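Local coordinates for conserved hypothetical protein (PDB 1I0R) that reduces chelated ferric iron with electrons from NADH or NADPH, working as a homodimer that binds FMN or FAD, at residues 11-16 / 27-32; 53-57 / 126-130; 106-112 / 137-143; 22-26 / 86-90. All blocks are in the same frame, centred on the assembly; numbering follows the deposited sequence.

Contact 1: 11-16 / 27-32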
loop_
_atom_site.group_PDB
_atom_site.type_symbol
_atom_site.label_atom_id
_atom_site.label_comp_id
_atom_site.label_asym_id
_atom_site.label_seq_id
_atom_site.Cartn_x
_atom_site.Cartn_y
_atom_site.Cartn_z
ATOM N N TYR B 11 0.219 1.158 -5.936
ATOM C CA TYR B 11 -1.037 1.315 -5.202
ATOM C C TYR B 11 -2.228 0.833 -6.018
ATOM O O TYR B 11 -2.142 0.653 -7.236
ATOM C CB TYR B 11 -1.344 2.790 -4.905
ATOM C CG TYR B 11 -0.280 3.596 -4.202
ATOM C CD1 TYR B 11 0.817 4.106 -4.899
ATOM C CD2 TYR B 11 -0.374 3.844 -2.835
ATOM C CE1 TYR B 11 1.806 4.837 -4.246
ATOM C CE2 TYR B 11 0.592 4.573 -2.167
ATOM C CZ TYR B 11 1.691 5.064 -2.869
ATOM O OH TYR B 11 2.712 5.706 -2.227
ATOM N N GLY B 12 -3.340 0.630 -5.316
ATOM C CA GLY B 12 -4.581 0.288 -6.005
ATOM C C GLY B 12 -5.363 1.604 -6.138
ATOM O O GLY B 12 -4.821 2.683 -5.924
ATOM N N LEU B 13 -6.630 1.517 -6.558
ATOM C CA LEU B 13 -7.507 2.712 -6.627
ATOM C C LEU B 13 -8.823 2.277 -5.973
ATOM O O LEU B 13 -9.387 1.232 -6.297
ATOM C CB LEU B 13 -7.739 3.200 -8.064
ATOM C CG LEU B 13 -8.137 4.685 -8.043
ATOM C CD1 LEU B 13 -6.943 5.556 -7.556
ATOM C CD2 LEU B 13 -8.573 5.121 -9.444
ATOM N N TYR B 14 -9.290 3.099 -5.039
ATOM C CA TYR B 14 -10.448 2.753 -4.219
ATOM C C TYR B 14 -11.355 3.926 -3.956
ATOM O O TYR B 14 -10.989 5.075 -4.181
ATOM C CB TYR B 14 -9.963 2.289 -2.828
ATOM C CG TYR B 14 -8.762 1.350 -2.825
ATOM C CD1 TYR B 14 -7.456 1.838 -2.876
ATOM C CD2 TYR B 14 -8.954 -0.017 -2.820
ATOM C CE1 TYR B 14 -6.357 0.956 -2.926
ATOM C CE2 TYR B 14 -7.880 -0.899 -2.871
ATOM C CZ TYR B 14 -6.587 -0.408 -2.926
ATOM O OH TYR B 14 -5.559 -1.333 -3.026
ATOM N N ILE B 15 -12.561 3.597 -3.500
ATOM C CA ILE B 15 -13.471 4.613 -3.023
ATOM C C ILE B 15 -13.501 4.310 -1.528
ATOM O O ILE B 15 -13.721 3.145 -1.130
ATOM C CB ILE B 15 -14.930 4.451 -3.503
ATOM C CG1 ILE B 15 -15.040 4.413 -5.020
ATOM C CG2 ILE B 15 -15.751 5.632 -2.930
ATOM C CD1 ILE B 15 -16.517 4.266 -5.490
ATOM N N VAL B 16 -13.252 5.319 -0.696
ATOM C CA VAL B 16 -13.318 5.143 0.762
ATOM C C VAL B 16 -14.576 5.901 1.206
ATOM O O VAL B 16 -14.742 7.085 0.881
ATOM C CB VAL B 16 -12.060 5.704 1.484
ATOM C CG1 VAL B 16 -12.216 5.592 3.005
ATOM C CG2 VAL B 16 -10.808 4.901 1.031
ATOM N N GLN B 27 -14.638 9.343 -1.004
ATOM C CA GLN B 27 -13.573 9.972 -1.768
ATOM C C GLN B 27 -12.731 8.894 -2.436
ATOM O O GLN B 27 -12.701 7.748 -1.984
ATOM C CB GLN B 27 -12.650 10.804 -0.869
ATOM C CG GLN B 27 -11.792 9.960 0.055
ATOM C CD GLN B 27 -10.616 10.718 0.669
ATOM O OE1 GLN B 27 -10.755 11.375 1.701
ATOM N NE2 GLN B 27 -9.443 10.615 0.035
ATOM N N ILE B 28 -12.089 9.250 -3.539
ATOM C CA ILE B 28 -11.185 8.301 -4.191
ATOM C C ILE B 28 -9.904 8.337 -3.371
ATOM O O ILE B 28 -9.501 9.384 -2.856
ATOM C CB ILE B 28 -10.846 8.739 -5.637
ATOM C CG1 ILE B 28 -12.076 8.574 -6.539
ATOM C CG2 ILE B 28 -9.694 7.892 -6.189
ATOM C CD1 ILE B 28 -12.666 7.162 -6.548
ATOM N N ALA B 29 -9.253 7.188 -3.234
ATOM C CA ALA B 29 -8.008 7.117 -2.481
ATOM C C ALA B 29 -7.139 6.040 -3.104
ATOM O O ALA B 29 -7.651 5.076 -3.676
ATOM C CB ALA B 29 -8.290 6.750 -1.018
ATOM N N ASN B 30 -5.818 6.187 -2.981
ATOM C CA ASN B 30 -4.953 5.117 -3.477
ATOM C C ASN B 30 -4.223 4.465 -2.290
ATOM O O ASN B 30 -3.681 3.361 -2.416
ATOM C CB ASN B 30 -3.956 5.648 -4.544
ATOM C CG ASN B 30 -2.886 6.567 -3.970
ATOM O OD1 ASN B 30 -3.048 7.153 -2.906
ATOM N ND2 ASN B 30 -1.776 6.703 -4.700
ATOM N N THR B 31 -4.300 5.084 -1.111
ATOM C CA THR B 31 -3.552 4.567 0.038
ATOM C C THR B 31 -4.398 3.754 1.008
ATOM O O THR B 31 -4.869 4.254 2.046
ATOM C CB THR B 31 -2.820 5.734 0.741
ATOM O OG1 THR B 31 -1.993 6.404 -0.231
ATOM C CG2 THR B 31 -1.909 5.228 1.862
ATOM N N VAL B 32 -4.601 2.492 0.630
ATOM C CA VAL B 32 -5.383 1.520 1.384
ATOM C C VAL B 32 -4.562 0.244 1.376
ATOM O O VAL B 32 -4.121 -0.218 0.314
ATOM C CB VAL B 32 -6.733 1.228 0.703
ATOM C CG1 VAL B 32 -7.450 0.101 1.422
ATOM C CG2 VAL B 32 -7.583 2.520 0.665
HETATM O O HOH W 1 -3.191 -0.405 -2.335
#
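The phenol ring of Tyr14 has Val32 over one face, with CB of Val32 3.8 Å from the ring centroid, 17° off the normal, in a CH-pi contact. Val32 CG2 rests on the same ring at CD1, while the carbonyl O of Asn30 approaches the ring edge in plane at CE1. With CG beside its backbone N (chi1 -43°), Tyr14 carries its ring back past Gly12, and OH gives a hydrogen bond to a water 2.6 Å away. That water also accepts from Gly12 N and donates to Val32 O, tying the two segments together; OH in turn accepts from Ser10 N of the second subunit.

Tyr11 meets Asn30 differently. The Asn30 amide lies almost flat on the ring, planes 18° apart, with ND2 3.5 Å from CG of Tyr11 and shifted toward the rim. Thr31 OG1 donates to Asn30 OD1, steadying that amide. On the Leu13 and Ile15 side, Leu13 CD1 and Ile15 CG1 both touch Ile28, each at 3.9 Å: the first on CG2, the second on CD1. On the side of Tyr14, Val16 CG2 packs on Ala29 CB.

Along the backbone, two hydrogen-bonded antiparallel pairs, Tyr14 with Ala29 and Val16 with Gln27, flank the non-hydrogen-bonded pair Ile15 with Ile28; the bond from Val16 N to Gln27 O is nearly straight. Gln27 to Thr31 bind FMN, and Gln27 OE1 is hydrogen-bonded to ND2 of Asn50, another FMN-binding residue. The chemistry thus combines an apolar hairpin with polar atoms tied by water and by the second subunit, while Gly12 O is buried without a polar partner.

Contact 2: 53-57 / 126-130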
loop_
_atom_site.group_PDB
_atom_site.type_symbol
_atom_site.label_atom_id
_atom_site.label_comp_id
_atom_site.label_asym_id
_atom_site.label_seq_id
_atom_site.Cartn_x
_atom_site.Cartn_y
_atom_site.Cartn_z
ATOM N N HIS B 53 -12.461 12.389 5.592
ATOM C CA HIS B 53 -11.572 12.278 6.745
ATOM C C HIS B 53 -12.378 12.605 8.017
ATOM O O HIS B 53 -12.364 11.855 9.001
ATOM C CB HIS B 53 -10.393 13.269 6.613
ATOM C CG HIS B 53 -9.660 13.515 7.900
ATOM N ND1 HIS B 53 -8.514 12.829 8.263
ATOM C CD2 HIS B 53 -9.944 14.339 8.938
ATOM C CE1 HIS B 53 -8.132 13.215 9.467
ATOM N NE2 HIS B 53 -8.988 14.131 9.898
ATOM N N ASN B 54 -13.086 13.729 7.994
ATOM C CA ASN B 54 -13.840 14.125 9.164
ATOM C C ASN B 54 -14.976 13.170 9.496
ATOM O O ASN B 54 -15.273 12.975 10.671
ATOM C CB ASN B 54 -14.350 15.565 9.000
ATOM C CG ASN B 54 -13.221 16.548 8.718
ATOM O OD1 ASN B 54 -12.105 16.391 9.222
ATOM N ND2 ASN B 54 -13.507 17.578 7.922
ATOM N N ALA B 55 -15.590 12.559 8.478
ATOM C CA ALA B 55 -16.681 11.606 8.708
ATOM C C ALA B 55 -16.137 10.359 9.392
ATOM O O ALA B 55 -16.760 9.800 10.288
ATOM C CB ALA B 55 -17.360 11.231 7.385
ATOM N N VAL B 56 -14.953 9.920 8.975
ATOM C CA VAL B 56 -14.380 8.751 9.594
ATOM C C VAL B 56 -13.970 9.117 11.011
ATOM O O VAL B 56 -14.136 8.327 11.933
ATOM C CB VAL B 56 -13.151 8.236 8.804
ATOM C CG1 VAL B 56 -12.511 7.038 9.537
ATOM C CG2 VAL B 56 -13.585 7.814 7.422
ATOM N N LYS B 57 -13.444 10.319 11.195
ATOM C CA LYS B 57 -13.026 10.730 12.527
ATOM C C LYS B 57 -14.195 10.729 13.517
ATOM O O LYS B 57 -14.060 10.277 14.650
ATOM C CB LYS B 57 -12.375 12.117 12.483
ATOM C CG LYS B 57 -11.693 12.472 13.798
ATOM C CD LYS B 57 -10.837 13.727 13.708
ATOM C CE LYS B 57 -9.954 13.862 14.952
ATOM N NZ LYS B 57 -9.030 12.686 15.158
ATOM N N HIS B 126 -2.167 14.374 7.185
ATOM C CA HIS B 126 -3.127 13.277 7.012
ATOM C C HIS B 126 -3.260 12.481 8.294
ATOM O O HIS B 126 -2.446 12.602 9.214
ATOM C CB HIS B 126 -2.612 12.271 5.963
ATOM C CG HIS B 126 -2.461 12.827 4.590
ATOM N ND1 HIS B 126 -3.071 12.260 3.490
ATOM C CD2 HIS B 126 -1.723 13.861 4.122
ATOM C CE1 HIS B 126 -2.713 12.923 2.402
ATOM N NE2 HIS B 126 -1.896 13.897 2.760
ATOM N N THR B 127 -4.286 11.637 8.338
ATOM C CA THR B 127 -4.480 10.721 9.453
ATOM C C THR B 127 -4.532 9.318 8.841
ATOM O O THR B 127 -5.204 9.109 7.818
ATOM C CB THR B 127 -5.818 10.935 10.215
ATOM O OG1 THR B 127 -5.839 12.254 10.768
ATOM C CG2 THR B 127 -5.948 9.929 11.352
ATOM N N LEU B 128 -3.790 8.379 9.424
ATOM C CA LEU B 128 -3.863 7.004 8.962
ATOM C C LEU B 128 -4.845 6.317 9.927
ATOM O O LEU B 128 -4.599 6.228 11.136
ATOM C CB LEU B 128 -2.483 6.326 9.031
ATOM C CG LEU B 128 -2.419 4.923 8.414
ATOM C CD1 LEU B 128 -2.503 4.979 6.930
ATOM C CD2 LEU B 128 -1.129 4.259 8.789
ATOM N N PHE B 129 -5.986 5.863 9.403
ATOM C CA PHE B 129 -6.978 5.205 10.242
ATOM C C PHE B 129 -6.766 3.712 10.164
ATOM O O PHE B 129 -6.639 3.183 9.070
ATOM C CB PHE B 129 -8.413 5.523 9.756
ATOM C CG PHE B 129 -8.790 6.970 9.888
ATOM C CD1 PHE B 129 -8.643 7.845 8.812
ATOM C CD2 PHE B 129 -9.272 7.455 11.100
ATOM C CE1 PHE B 129 -8.978 9.213 8.937
ATOM C CE2 PHE B 129 -9.608 8.812 11.246
ATOM C CZ PHE B 129 -9.462 9.686 10.169
ATOM N N VAL B 130 -6.685 3.050 11.312
ATOM C CA VAL B 130 -6.522 1.605 11.328
ATOM C C VAL B 130 -7.876 1.003 11.679
ATOM O O VAL B 130 -8.422 1.248 12.754
ATOM C CB VAL B 130 -5.494 1.166 12.376
ATOM C CG1 VAL B 130 -5.348 -0.381 12.353
ATOM C CG2 VAL B 130 -4.137 1.805 12.047
#
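Thr127 sits opposite His53 at the start of the strand, where the two side chains cross at about a right angle and the imidazole presents its edge to the threonine. The fit here is close enough in the model that its details are doubtful.

Two residues on, Phe129 makes the largest contribution to the contact. Its ring is covered on both faces: Thr127 CG2 of its own strand lies over one, offset toward the rim, and Val56 CG1 presses on the other. That methyl stands over the ring centre, 3.7 Å from the centroid and only 13° off the normal, a CH-pi contact. Val56 CG1 is anti to its backbone N, which directs this branch at the ring. The His53 ring meets Phe129 obliquely, with centroids 5.4 Å apart and planes at 56°. Near CE2 of Phe129 comes the backbone N of Lys57, which is already bonded to His53 O within the helix.

The axes of 53-57 and 126-130 pass 10.4 Å apart at 45°, so Phe129 bridges the gap. Strand 40-47 pairs with 126-130 along one edge and strand 109-122 along the other, where Val56 also touches Val117 and Lys57 forms a salt bridge with Glu120. Helix 51-59 therefore packs against the barrel wall, with Ala55 and Val56 also reaching Ser18 of strand 14-20.

Contact 3: 106-112 / 137-143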
loop_
_atom_site.group_PDB
_atom_site.type_symbol
_atom_site.label_atom_id
_atom_site.label_comp_id
_atom_site.label_asym_id
_atom_site.label_seq_id
_atom_site.Cartn_x
_atom_site.Cartn_y
_atom_site.Cartn_z
ATOM N N THR B 106 -21.126 -0.599 -4.267
ATOM C CA THR B 106 -20.905 -1.843 -4.990
ATOM C C THR B 106 -20.717 -1.655 -6.478
ATOM O O THR B 106 -20.189 -2.541 -7.161
ATOM C CB THR B 106 -22.060 -2.833 -4.751
ATOM O OG1 THR B 106 -23.299 -2.168 -5.027
ATOM C CG2 THR B 106 -22.081 -3.292 -3.292
ATOM N N GLN B 107 -21.130 -0.494 -6.979
ATOM C CA GLN B 107 -20.987 -0.224 -8.409
ATOM C C GLN B 107 -19.516 -0.151 -8.809
ATOM O O GLN B 107 -18.740 0.568 -8.187
ATOM C CB GLN B 107 -21.674 1.080 -8.783
ATOM C CG GLN B 107 -22.020 1.152 -10.271
ATOM C CD GLN B 107 -22.848 2.379 -10.604
ATOM O OE1 GLN B 107 -23.582 2.890 -9.757
ATOM N NE2 GLN B 107 -22.730 2.858 -11.843
ATOM N N HIS B 108 -19.162 -0.897 -9.852
ATOM C CA HIS B 108 -17.797 -0.963 -10.379
ATOM C C HIS B 108 -16.784 -1.501 -9.382
ATOM O O HIS B 108 -15.580 -1.293 -9.548
ATOM C CB HIS B 108 -17.347 0.414 -10.868
ATOM C CG HIS B 108 -18.190 0.947 -11.983
ATOM N ND1 HIS B 108 -18.323 0.289 -13.187
ATOM C CD2 HIS B 108 -19.000 2.030 -12.049
ATOM C CE1 HIS B 108 -19.186 0.943 -13.947
ATOM N NE2 HIS B 108 -19.611 2.002 -13.281
ATOM N N ALA B 109 -17.266 -2.216 -8.372
ATOM C CA ALA B 109 -16.377 -2.758 -7.352
ATOM C C ALA B 109 -16.150 -4.242 -7.477
ATOM O O ALA B 109 -17.098 -5.024 -7.621
ATOM C CB ALA B 109 -16.925 -2.437 -5.967
ATOM N N VAL B 110 -14.882 -4.643 -7.412
ATOM C CA VAL B 110 -14.536 -6.051 -7.490
ATOM C C VAL B 110 -14.784 -6.648 -6.100
ATOM O O VAL B 110 -15.112 -7.828 -5.963
ATOM C CB VAL B 110 -13.051 -6.230 -7.907
ATOM C CG1 VAL B 110 -12.670 -7.719 -7.913
ATOM C CG2 VAL B 110 -12.818 -5.602 -9.283
ATOM N N ALA B 111 -14.643 -5.816 -5.066
ATOM C CA ALA B 111 -14.865 -6.233 -3.687
ATOM C C ALA B 111 -15.160 -5.024 -2.798
ATOM O O ALA B 111 -14.851 -3.891 -3.164
ATOM C CB ALA B 111 -13.623 -6.963 -3.143
ATOM N N VAL B 112 -15.777 -5.274 -1.650
ATOM C CA VAL B 112 -16.059 -4.239 -0.662
ATOM C C VAL B 112 -15.655 -4.751 0.704
ATOM O O VAL B 112 -15.762 -5.952 0.993
ATOM C CB VAL B 112 -17.557 -3.798 -0.635
ATOM C CG1 VAL B 112 -17.872 -3.012 -1.894
ATOM C CG2 VAL B 112 -18.485 -5.009 -0.502
ATOM N N GLU B 137 -16.565 -8.817 1.064
ATOM C CA GLU B 137 -17.098 -9.710 0.051
ATOM C C GLU B 137 -16.551 -9.437 -1.342
ATOM O O GLU B 137 -16.233 -8.290 -1.691
ATOM C CB GLU B 137 -18.626 -9.625 0.041
ATOM C CG GLU B 137 -19.202 -8.257 -0.297
ATOM C CD GLU B 137 -20.714 -8.209 -0.076
ATOM O OE1 GLU B 137 -21.166 -7.614 0.934
ATOM O OE2 GLU B 137 -21.442 -8.793 -0.909
ATOM N N VAL B 138 -16.401 -10.502 -2.122
ATOM C CA VAL B 138 -15.942 -10.370 -3.494
ATOM C C VAL B 138 -17.241 -10.259 -4.282
ATOM O O VAL B 138 -18.139 -11.081 -4.107
ATOM C CB VAL B 138 -15.151 -11.603 -3.958
ATOM C CG1 VAL B 138 -14.794 -11.453 -5.428
ATOM C CG2 VAL B 138 -13.875 -11.745 -3.119
ATOM N N LEU B 139 -17.342 -9.242 -5.133
ATOM C CA LEU B 139 -18.565 -8.991 -5.901
ATOM C C LEU B 139 -18.490 -9.333 -7.383
ATOM O O LEU B 139 -19.509 -9.650 -8.012
ATOM C CB LEU B 139 -18.945 -7.517 -5.781
ATOM C CG LEU B 139 -19.070 -6.951 -4.368
ATOM C CD1 LEU B 139 -19.222 -5.435 -4.449
ATOM C CD2 LEU B 139 -20.251 -7.597 -3.650
ATOM N N LYS B 140 -17.294 -9.247 -7.946
ATOM C CA LYS B 140 -17.111 -9.505 -9.367
ATOM C C LYS B 140 -15.828 -10.253 -9.648
ATOM O O LYS B 140 -14.880 -10.240 -8.860
ATOM C CB LYS B 140 -17.065 -8.190 -10.149
ATOM C CG LYS B 140 -18.211 -7.226 -9.894
ATOM C CD LYS B 140 -17.846 -5.816 -10.393
ATOM C CE LYS B 140 -17.566 -5.762 -11.896
ATOM N NZ LYS B 140 -18.808 -5.701 -12.727
ATOM N N ASP B 141 -15.818 -10.871 -10.821
ATOM C CA ASP B 141 -14.706 -11.652 -11.325
ATOM C C ASP B 141 -13.663 -10.744 -11.998
ATOM O O ASP B 141 -12.566 -11.181 -12.331
ATOM C CB ASP B 141 -15.285 -12.661 -12.326
ATOM C CG ASP B 141 -14.240 -13.549 -12.945
ATOM O OD1 ASP B 141 -13.323 -13.023 -13.616
ATOM O OD2 ASP B 141 -14.346 -14.785 -12.771
ATOM N N ALA B 142 -14.003 -9.472 -12.170
ATOM C CA ALA B 142 -13.141 -8.501 -12.849
ATOM C C ALA B 142 -11.749 -8.203 -12.282
ATOM O O ALA B 142 -11.493 -8.383 -11.091
ATOM C CB ALA B 142 -13.896 -7.196 -13.005
ATOM N N GLU B 143 -10.872 -7.721 -13.164
ATOM C CA GLU B 143 -9.510 -7.344 -12.803
ATOM C C GLU B 143 -9.598 -6.005 -12.082
ATOM O O GLU B 143 -10.516 -5.220 -12.331
ATOM C CB GLU B 143 -8.628 -7.202 -14.053
ATOM C CG GLU B 143 -8.390 -8.507 -14.826
ATOM C CD GLU B 143 -7.921 -9.655 -13.932
ATOM O OE1 GLU B 143 -6.907 -9.488 -13.216
ATOM O OE2 GLU B 143 -8.565 -10.732 -13.946
#
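Backbone bonds frame the contact between Val110 to Val112 and Glu137 to Lys140. Val112 and Glu137 form a hydrogen-bonded antiparallel pair, with Val112 N to Glu137 O at 3.1 Å and Glu137 N to Val112 O at 3.0 Å. Ala111 and Val138 make the neighbouring non-hydrogen-bonded pair. Beyond it the chain turns a corner at Val110, whose O is gripped by two successive amides, Leu139 N at 2.8 Å and the longer Lys140 N at 3.3 Å. Both come from the same face of the carbonyl plane. A type II beta turn from Thr106 to Ala109 leads into the strand.

Among the apolar contacts, Leu139 is the hub. Its CG lies anti to the carbonyl carbon (chi1 -53°), and CD1 reaches Thr106 CG2 and Val112 CG1, both at 3.8 Å, with Ala109 CB a little farther off. Val112 also runs alongside Glu137, pointing the same way, its CG2 against Glu137 CG. At the far end Val110 CG1 and CG2 rest on the backbone O of Ala142, 3.5 Å from CG1.

Of the polar and charged chains, Lys140 bends at chi3 and chi4 and lays its methylenes over Ala109 O. Its NZ makes a long, weak ion pair with Glu68, whereas Glu137 OE1 forms a salt bridge with Lys96. Thr106 OG1 is hydrogen-bonded to Glu94.

These segments close the open end of the hairpin of strands 109-122 and 126-138. Its chemistry is mostly backbone pairing and methyl packing, with the Val110 carbonyl accepting two amides where the second strand ends.

Contact 4: 22-26 / 86-90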
loop_
_atom_site.group_PDB
_atom_site.type_symbol
_atom_site.label_atom_id
_atom_site.label_comp_id
_atom_site.label_asym_id
_atom_site.label_seq_id
_atom_site.Cartn_x
_atom_site.Cartn_y
_atom_site.Cartn_z
ATOM N N GLY B 22 -25.866 11.826 9.597
ATOM C CA GLY B 22 -26.839 11.459 8.582
ATOM C C GLY B 22 -26.468 11.871 7.170
ATOM O O GLY B 22 -27.344 12.062 6.323
ATOM N N ARG B 23 -25.172 12.011 6.906
ATOM C CA ARG B 23 -24.704 12.392 5.581
ATOM C C ARG B 23 -23.625 11.434 5.090
ATOM O O ARG B 23 -22.600 11.273 5.746
ATOM C CB ARG B 23 -24.138 13.808 5.608
ATOM C CG ARG B 23 -23.595 14.276 4.274
ATOM C CD ARG B 23 -23.222 15.751 4.301
ATOM N NE ARG B 23 -24.375 16.615 4.567
ATOM C CZ ARG B 23 -24.877 16.872 5.777
ATOM N NH1 ARG B 23 -24.333 16.334 6.866
ATOM N NH2 ARG B 23 -25.926 17.677 5.901
ATOM N N LYS B 24 -23.876 10.810 3.943
ATOM C CA LYS B 24 -22.927 9.872 3.336
ATOM C C LYS B 24 -21.760 10.663 2.759
ATOM O O LYS B 24 -21.955 11.755 2.221
ATOM C CB LYS B 24 -23.592 9.079 2.204
ATOM C CG LYS B 24 -24.761 8.179 2.645
ATOM C CD LYS B 24 -25.317 7.317 1.503
ATOM C CE LYS B 24 -25.925 8.137 0.360
ATOM N NZ LYS B 24 -27.102 8.941 0.774
ATOM N N CYS B 25 -20.551 10.105 2.873
ATOM C CA CYS B 25 -19.349 10.748 2.336
ATOM C C CYS B 25 -18.514 9.703 1.609
ATOM O O CYS B 25 -18.614 8.511 1.894
ATOM C CB CYS B 25 -18.483 11.336 3.443
ATOM S SG CYS B 25 -19.193 12.709 4.397
ATOM N N GLY B 26 -17.713 10.148 0.656
ATOM C CA GLY B 26 -16.865 9.201 -0.055
ATOM C C GLY B 26 -15.809 9.951 -0.838
ATOM O O GLY B 26 -16.037 11.072 -1.268
ATOM N N GLU B 86 -23.902 15.610 -1.267
ATOM C CA GLU B 86 -24.068 14.182 -1.046
ATOM C C GLU B 86 -24.902 13.611 -2.189
ATOM O O GLU B 86 -24.714 12.466 -2.600
ATOM C CB GLU B 86 -24.766 13.942 0.295
ATOM C CG GLU B 86 -25.335 12.544 0.481
ATOM C CD GLU B 86 -25.990 12.361 1.839
ATOM O OE1 GLU B 86 -26.505 13.356 2.392
ATOM O OE2 GLU B 86 -26.002 11.225 2.347
ATOM N N PHE B 87 -25.819 14.423 -2.707
ATOM C CA PHE B 87 -26.678 14.001 -3.805
ATOM C C PHE B 87 -25.888 13.879 -5.107
ATOM O O PHE B 87 -26.049 12.912 -5.851
ATOM C CB PHE B 87 -27.822 14.999 -4.000
ATOM C CG PHE B 87 -28.787 14.607 -5.082
ATOM C CD1 PHE B 87 -29.767 13.651 -4.845
ATOM C CD2 PHE B 87 -28.698 15.177 -6.350
ATOM C CE1 PHE B 87 -30.648 13.267 -5.855
ATOM C CE2 PHE B 87 -29.571 14.799 -7.365
ATOM C CZ PHE B 87 -30.547 13.843 -7.118
ATOM N N GLU B 88 -25.039 14.863 -5.385
ATOM C CA GLU B 88 -24.237 14.838 -6.602
ATOM C C GLU B 88 -23.367 13.589 -6.622
ATOM O O GLU B 88 -23.193 12.965 -7.667
ATOM C CB GLU B 88 -23.347 16.086 -6.694
ATOM C CG GLU B 88 -24.114 17.394 -6.847
ATOM C CD GLU B 88 -23.211 18.622 -6.840
ATOM O OE1 GLU B 88 -22.522 18.860 -5.823
ATOM O OE2 GLU B 88 -23.192 19.356 -7.852
ATOM N N LYS B 89 -22.835 13.219 -5.460
ATOM C CA LYS B 89 -21.969 12.051 -5.353
ATOM C C LYS B 89 -22.653 10.691 -5.422
ATOM O O LYS B 89 -22.214 9.820 -6.169
ATOM C CB LYS B 89 -21.140 12.111 -4.067
ATOM C CG LYS B 89 -19.860 12.925 -4.187
ATOM C CD LYS B 89 -19.037 12.821 -2.921
ATOM C CE LYS B 89 -17.727 13.566 -3.065
ATOM N NZ LYS B 89 -16.971 13.577 -1.786
ATOM N N PHE B 90 -23.720 10.500 -4.654
ATOM C CA PHE B 90 -24.383 9.205 -4.651
ATOM C C PHE B 90 -25.615 9.012 -5.531
ATOM O O PHE B 90 -26.067 7.884 -5.697
ATOM C CB PHE B 90 -24.719 8.794 -3.212
ATOM C CG PHE B 90 -23.509 8.651 -2.323
ATOM C CD1 PHE B 90 -22.932 9.765 -1.721
ATOM C CD2 PHE B 90 -22.937 7.399 -2.101
ATOM C CE1 PHE B 90 -21.807 9.639 -0.908
ATOM C CE2 PHE B 90 -21.806 7.261 -1.287
ATOM C CZ PHE B 90 -21.242 8.383 -0.691
HETATM O O HOH W 2 -17.980 13.140 0.471
#
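Lys24 folds over Phe90, its CB lying above one face of the ring, 3.9 Å from the centroid and 24° off the normal. This CH-pi contact is extended by CE, which comes down 3.6 Å from CG of Phe90. Bends at chi3 and chi4 (both -63°) turn the chain back, bringing NZ to OE2 of Glu86. There it forms a salt bridge of 3.0 Å.

The same oxygen also accepts from the backbone N of Lys24, at 2.7 Å and nearly straight, 166° at the hydrogen. The two donors meet OE2 from opposite faces of the carboxylate plane, so one residue grips the acid above and below. Such a grip would be expected to favour the charged carboxylate. Arg23 runs past the other oxygen, with CG 3.6 Å from OE1 of Glu86; its guanidinium adds opposite charge nearby without aiming an N-H at the acid.

One turn further along the helix, the extended chain of Lys89 ends at the backbone of Gly26, with NZ 2.7 Å from Gly26 O. A water completes this corner, accepting from both Gly26 N and Lys89 NZ. Cys25 O meets the edge of the Phe90 ring near CZ, and Val105 of strand 103-105 also packs on Phe90.

The short helix thus lies across the beginning of barrel strand 23-37. Lys89 is an FMN-binding residue close to Ser84 of the same site, and Gly26 leads directly into the FMN-binding run Gln27 to Thr31: a helix-on-strand contact at the margin of the flavin site.

How the contacts relate
Strand 23-37 joins contacts 1 and 4: residues 22-26 run straight into 27-32, although the contact centres are 17 Å apart. Both contribute to the FMN site, contact 1 through Gln27 to Thr31 and contact 4 through Lys89. Contact 2 touches contact 4 where Ala55 CB packs 3.8 Å from Cys25 SG, and it contains His126 of the NADP(+) site. Contacts 2 and 3 share strand 126-138 but lie on opposite sides of the chain's centre, with centres 24 Å apart. Contact 3 is more remote from the FMN-binding residues: Ala109 is about 11 Å from Ile28, side chain to side chain. All four reach the same six-stranded antiparallel barrel, and contacts 1, 2 and 3 also touch the second subunit.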